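Local coordinates for DUF3836 domain-containing protein (Bacteroides vulgatus, PDB 4R8O) that is of unknown function and folds as a single-layer antiparallel beta-sheet thought to have evolved from beta-hairpin repeats, at residues 15-27 with 36-48. Residues are numbered along the deposited sequence; the frame is centred on the assembly and turned at random.
Sequences VNGVVVSETIFKM and MKHNYKYDANNQR
Three polar atoms converge on Tyr42 OH: it donates to the carbonyl of Val19, OH to O 2.9 Å, and accepts from Arg48 NE and NH2, the NH2 to OH distance being 2.6 Å. Arg48 grips the hydroxyl side-on with NE and NH2, the oxygen lying in the guanidinium plane, while its guanidinium lies over one face of the Tyr40 ring, displaced toward the rim. Val18 CB sits over one face of the Tyr42 ring, 4.2 Å from its centroid and 15° off the normal, a CH-pi contact; Arg48 CG approaches the opposite face. With an alanine in place of Tyr42, the Val19 carbonyl and the Arg48 guanidinium would probably lose their shared partner, and Val18 the ring it packs on.

Farther along, the backbones pair as antiparallel strands. Glu22 and His38 form a hydrogen-bonded pair, His38 N to Glu22 O measuring 2.8 Å, and Ile24 pairs likewise with Met36. Tyr40 N still reaches Val20 O at 3.0 Å, next to the classic bulge that Val20 and Ser21 form opposite Glu13. With CG anti to the carbonyl carbon (chi1 -56°), Tyr40 brings its ring edge to Glu22 CB, CE2 to CB 4.0 Å.

The two strands form the hairpin 18-28/31-42 within the seven-stranded sheet, flanked by strand 8-15 beside 18-28 and by strand 48-57 beside 31-42, where Asp51 OD1 is hydrogen-bonded to His38 ND1.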
loop_
_atom_site.group_PDB
_atom_site.type_symbol
_atom_site.label_atom_id
_atom_site.label_comp_id
_atom_site.label_asym_id
_atom_site.label_seq_id
_atom_site.Cartn_x
_atom_site.Cartn_y
_atom_site.Cartn_z
ATOM N N VAL A 15 -8.148 10.332 8.574
ATOM C CA VAL A 15 -8.772 10.041 9.886
ATOM C C VAL A 15 -7.786 10.576 10.914
ATOM O O VAL A 15 -6.626 10.176 10.893
ATOM C CB VAL A 15 -9.025 8.519 10.128
ATOM C CG1 VAL A 15 -9.405 8.218 11.573
ATOM C CG2 VAL A 15 -10.097 7.999 9.184
ATOM N N ASN A 16 -8.248 11.479 11.784
ATOM C CA ASN A 16 -7.418 12.113 12.818
ATOM C C ASN A 16 -6.091 12.708 12.307
ATOM O O ASN A 16 -5.054 12.590 12.970
ATOM C CB ASN A 16 -7.153 11.130 13.973
ATOM C CG ASN A 16 -8.425 10.653 14.663
ATOM O OD1 ASN A 16 -9.456 11.344 14.688
ATOM N ND2 ASN A 16 -8.348 9.465 15.257
ATOM N N GLY A 17 -6.115 13.318 11.116
ATOM C CA GLY A 17 -4.936 13.994 10.582
ATOM C C GLY A 17 -4.039 13.129 9.731
ATOM O O GLY A 17 -3.147 13.666 9.069
ATOM N N VAL A 18 -4.263 11.811 9.732
ATOM C CA VAL A 18 -3.461 10.910 8.937
ATOM C C VAL A 18 -4.305 10.203 7.911
ATOM O O VAL A 18 -5.360 9.661 8.226
ATOM C CB VAL A 18 -2.686 9.848 9.759
ATOM C CG1 VAL A 18 -1.560 10.530 10.530
ATOM C CG2 VAL A 18 -3.576 9.040 10.694
ATOM N N VAL A 19 -3.757 10.169 6.697
ATOM C CA VAL A 19 -4.266 9.372 5.594
ATOM C C VAL A 19 -4.238 7.859 5.834
ATOM O O VAL A 19 -3.189 7.251 5.854
ATOM C CB VAL A 19 -3.537 9.691 4.264
ATOM C CG1 VAL A 19 -3.848 11.108 3.832
ATOM C CG2 VAL A 19 -2.025 9.524 4.349
ATOM N N VAL A 20 -5.416 7.263 5.997
ATOM C CA VAL A 20 -5.595 5.833 6.287
ATOM C C VAL A 20 -5.659 5.053 4.999
ATOM O O VAL A 20 -5.485 3.840 4.980
ATOM C CB VAL A 20 -6.913 5.616 7.078
ATOM C CG1 VAL A 20 -7.190 4.137 7.401
ATOM C CG2 VAL A 20 -6.845 6.419 8.356
ATOM N N SER A 21 -5.964 5.747 3.926
ATOM C CA SER A 21 -6.107 5.130 2.646
ATOM C C SER A 21 -5.988 6.164 1.545
ATOM O O SER A 21 -6.282 7.349 1.750
ATOM C CB SER A 21 -7.475 4.463 2.561
ATOM O OG SER A 21 -7.742 3.982 1.247
ATOM N N GLU A 22 -5.613 5.689 0.369
ATOM C CA GLU A 22 -5.588 6.522 -0.817
ATOM C C GLU A 22 -5.922 5.689 -2.046
ATOM O O GLU A 22 -5.442 4.581 -2.199
ATOM C CB GLU A 22 -4.227 7.123 -0.950
ATOM C CG GLU A 22 -4.168 8.208 -1.978
ATOM C CD GLU A 22 -2.769 8.472 -2.420
ATOM O OE1 GLU A 22 -2.144 7.535 -2.950
ATOM O OE2 GLU A 22 -2.300 9.604 -2.234
ATOM N N THR A 23 -6.715 6.245 -2.936
ATOM C CA THR A 23 -7.154 5.532 -4.117
ATOM C C THR A 23 -6.592 6.264 -5.342
ATOM O O THR A 23 -6.547 7.494 -5.382
ATOM C CB THR A 23 -8.667 5.456 -4.130
ATOM O OG1 THR A 23 -9.123 4.956 -2.867
ATOM C CG2 THR A 23 -9.148 4.532 -5.206
ATOM N N ILE A 24 -6.155 5.489 -6.327
ATOM C CA ILE A 24 -5.568 6.039 -7.548
ATOM C C ILE A 24 -6.427 5.519 -8.676
ATOM O O ILE A 24 -6.828 4.338 -8.681
ATOM C CB ILE A 24 -4.075 5.685 -7.732
ATOM C CG1 ILE A 24 -3.294 6.013 -6.448
ATOM C CG2 ILE A 24 -3.469 6.488 -8.878
ATOM C CD1 ILE A 24 -1.902 5.400 -6.374
ATOM N N PHE A 25 -6.757 6.417 -9.595
ATOM C CA PHE A 25 -7.603 6.084 -10.713
ATOM C C PHE A 25 -6.921 6.492 -12.006
ATOM O O PHE A 25 -6.016 7.323 -12.005
ATOM C CB PHE A 25 -8.904 6.875 -10.691
ATOM C CG PHE A 25 -9.640 6.897 -9.385
ATOM C CD1 PHE A 25 -9.384 7.898 -8.440
ATOM C CD2 PHE A 25 -10.717 6.024 -9.152
ATOM C CE1 PHE A 25 -10.113 7.969 -7.245
ATOM C CE2 PHE A 25 -11.469 6.120 -7.956
ATOM C CZ PHE A 25 -11.147 7.072 -6.991
ATOM N N LYS A 26 -7.423 5.934 -13.103
ATOM C CA LYS A 26 -7.186 6.454 -14.448
ATOM C C LYS A 26 -8.493 7.132 -14.884
ATOM O O LYS A 26 -9.576 6.777 -14.394
ATOM C CB LYS A 26 -6.834 5.317 -15.391
ATOM C CG LYS A 26 -5.532 4.596 -15.039
ATOM C CD LYS A 26 -5.272 3.419 -15.971
ATOM C CE LYS A 26 -3.866 2.851 -15.822
ATOM N NZ LYS A 26 -3.677 1.699 -16.747
HETATM N N MSE A 27 -8.404 8.098 -15.799
HETATM C CA MSE A 27 -9.585 8.810 -16.271
HETATM C C MSE A 27 -9.692 8.939 -17.754
HETATM O O MSE A 27 -8.916 9.654 -18.377
HETATM C CB MSE A 27 -9.596 10.178 -15.654
HETATM C CG MSE A 27 -11.008 10.737 -15.636
HETATM SE SE MSE A 27 -10.809 12.656 -15.323
HETATM C CE MSE A 27 -9.842 12.653 -13.670
HETATM N N MSE A 36 -5.392 1.533 -8.421
HETATM C CA MSE A 36 -4.650 1.047 -7.275
HETATM C C MSE A 36 -5.168 1.666 -5.997
HETATM O O MSE A 36 -5.674 2.769 -6.013
HETATM C CB MSE A 36 -3.205 1.371 -7.655
HETATM C CG MSE A 36 -2.247 1.219 -6.501
HETATM SE SE MSE A 36 -0.422 0.689 -6.995
HETATM C CE MSE A 36 -0.139 0.786 -5.106
ATOM N N LYS A 37 -5.015 0.979 -4.870
ATOM C CA LYS A 37 -5.482 1.487 -3.556
ATOM C C LYS A 37 -4.422 1.192 -2.542
ATOM O O LYS A 37 -3.949 0.055 -2.446
ATOM C CB LYS A 37 -6.770 0.786 -3.160
ATOM C CG LYS A 37 -7.509 1.400 -1.977
ATOM C CD LYS A 37 -8.741 0.578 -1.676
ATOM C CE LYS A 37 -9.462 1.071 -0.439
ATOM N NZ LYS A 37 -10.223 -0.030 0.203
ATOM N N HIS A 38 -4.013 2.213 -1.804
ATOM C CA HIS A 38 -3.002 2.043 -0.772
ATOM C C HIS A 38 -3.706 2.110 0.567
ATOM O O HIS A 38 -4.374 3.090 0.846
ATOM C CB HIS A 38 -2.014 3.174 -0.800
ATOM C CG HIS A 38 -0.947 3.057 -1.831
ATOM N ND1 HIS A 38 0.132 2.221 -1.674
ATOM C CD2 HIS A 38 -0.722 3.760 -2.970
ATOM C CE1 HIS A 38 0.965 2.393 -2.687
ATOM N NE2 HIS A 38 0.473 3.327 -3.489
ATOM N N ASN A 39 -3.545 1.106 1.401
ATOM C CA ASN A 39 -4.134 1.126 2.756
ATOM C C ASN A 39 -2.968 1.219 3.722
ATOM O O ASN A 39 -2.087 0.388 3.681
ATOM C CB ASN A 39 -4.924 -0.138 2.945
ATOM C CG ASN A 39 -6.024 -0.291 1.883
ATOM O OD1 ASN A 39 -6.834 0.632 1.680
ATOM N ND2 ASN A 39 -6.053 -1.431 1.189
ATOM N N TYR A 40 -2.961 2.265 4.550
ATOM C CA TYR A 40 -1.876 2.582 5.470
ATOM C C TYR A 40 -2.244 2.325 6.940
ATOM O O TYR A 40 -3.378 2.556 7.309
ATOM C CB TYR A 40 -1.575 4.071 5.363
ATOM C CG TYR A 40 -1.254 4.517 3.990
ATOM C CD1 TYR A 40 -0.045 4.189 3.415
ATOM C CD2 TYR A 40 -2.145 5.297 3.264
ATOM C CE1 TYR A 40 0.274 4.614 2.132
ATOM C CE2 TYR A 40 -1.852 5.732 1.984
ATOM C CZ TYR A 40 -0.639 5.386 1.417
ATOM O OH TYR A 40 -0.340 5.787 0.139
ATOM N N LYS A 41 -1.275 1.900 7.761
ATOM C CA LYS A 41 -1.454 1.690 9.214
ATOM C C LYS A 41 -0.367 2.459 9.899
ATOM O O LYS A 41 0.700 2.644 9.335
ATOM C CB LYS A 41 -1.321 0.213 9.600
ATOM C CG LYS A 41 -2.135 -0.708 8.708
ATOM C CD LYS A 41 -2.532 -2.050 9.309
ATOM C CE LYS A 41 -3.810 -2.583 8.619
ATOM N NZ LYS A 41 -5.008 -1.662 8.568
ATOM N N TYR A 42 -0.612 2.894 11.123
ATOM C CA TYR A 42 0.365 3.717 11.871
ATOM C C TYR A 42 0.554 3.117 13.246
ATOM O O TYR A 42 -0.276 2.335 13.674
ATOM C CB TYR A 42 -0.130 5.175 11.935
ATOM C CG TYR A 42 -0.210 5.849 10.556
ATOM C CD1 TYR A 42 -1.252 5.562 9.669
ATOM C CD2 TYR A 42 0.765 6.745 10.127
ATOM C CE1 TYR A 42 -1.319 6.138 8.391
ATOM C CE2 TYR A 42 0.711 7.326 8.844
ATOM C CZ TYR A 42 -0.333 7.018 7.983
ATOM O OH TYR A 42 -0.407 7.585 6.728
ATOM N N ASP A 43 1.657 3.425 13.914
ATOM C CA ASP A 43 1.848 3.001 15.311
ATOM C C ASP A 43 1.181 4.008 16.256
ATOM O O ASP A 43 0.487 4.884 15.799
ATOM C CB ASP A 43 3.331 2.806 15.618
ATOM C CG ASP A 43 4.156 4.059 15.435
ATOM O OD1 ASP A 43 3.696 5.205 15.709
ATOM O OD2 ASP A 43 5.282 3.875 14.972
ATOM N N ALA A 44 1.421 3.894 17.561
ATOM C CA ALA A 44 0.873 4.829 18.571
ATOM C C ALA A 44 1.506 6.214 18.466
ATOM O O ALA A 44 0.794 7.226 18.447
ATOM C CB ALA A 44 1.048 4.280 19.979
ATOM N N ASN A 45 2.828 6.246 18.310
ATOM C CA ASN A 45 3.533 7.498 17.985
ATOM C C ASN A 45 3.168 8.084 16.623
ATOM O O ASN A 45 3.656 9.145 16.270
ATOM C CB ASN A 45 5.046 7.305 18.052
ATOM C CG ASN A 45 5.537 7.040 19.450
ATOM O OD1 ASN A 45 4.919 7.457 20.436
ATOM N ND2 ASN A 45 6.660 6.343 19.555
ATOM N N ASN A 46 2.370 7.364 15.832
ATOM C CA ASN A 46 1.722 7.874 14.602
ATOM C C ASN A 46 2.586 7.974 13.346
ATOM O O ASN A 46 2.336 8.786 12.461
ATOM C CB ASN A 46 0.929 9.189 14.858
ATOM C CG ASN A 46 -0.573 9.005 14.684
ATOM O OD1 ASN A 46 -1.150 7.971 15.054
ATOM N ND2 ASN A 46 -1.221 10.004 14.135
ATOM N N GLN A 47 3.596 7.110 13.313
ATOM C CA GLN A 47 4.491 6.868 12.196
ATOM C C GLN A 47 3.960 5.678 11.428
ATOM O O GLN A 47 3.333 4.764 12.010
ATOM C CB GLN A 47 5.872 6.551 12.708
ATOM C CG GLN A 47 6.572 7.742 13.336
ATOM C CD GLN A 47 7.892 7.346 13.952
ATOM O OE1 GLN A 47 7.991 6.306 14.635
ATOM N NE2 GLN A 47 8.914 8.162 13.743
ATOM N N ARG A 48 4.194 5.723 10.119
ATOM C CA ARG A 48 3.584 4.797 9.232
ATOM C C ARG A 48 4.246 3.437 9.355
ATOM O O ARG A 48 5.464 3.334 9.324
ATOM C CB ARG A 48 3.691 5.279 7.796
ATOM C CG ARG A 48 2.937 4.387 6.815
ATOM C CD ARG A 48 2.914 5.029 5.448
ATOM N NE ARG A 48 1.930 6.127 5.389
ATOM C CZ ARG A 48 1.896 7.097 4.467
ATOM N NH1 ARG A 48 2.822 7.175 3.499
ATOM N NH2 ARG A 48 0.939 8.033 4.526
#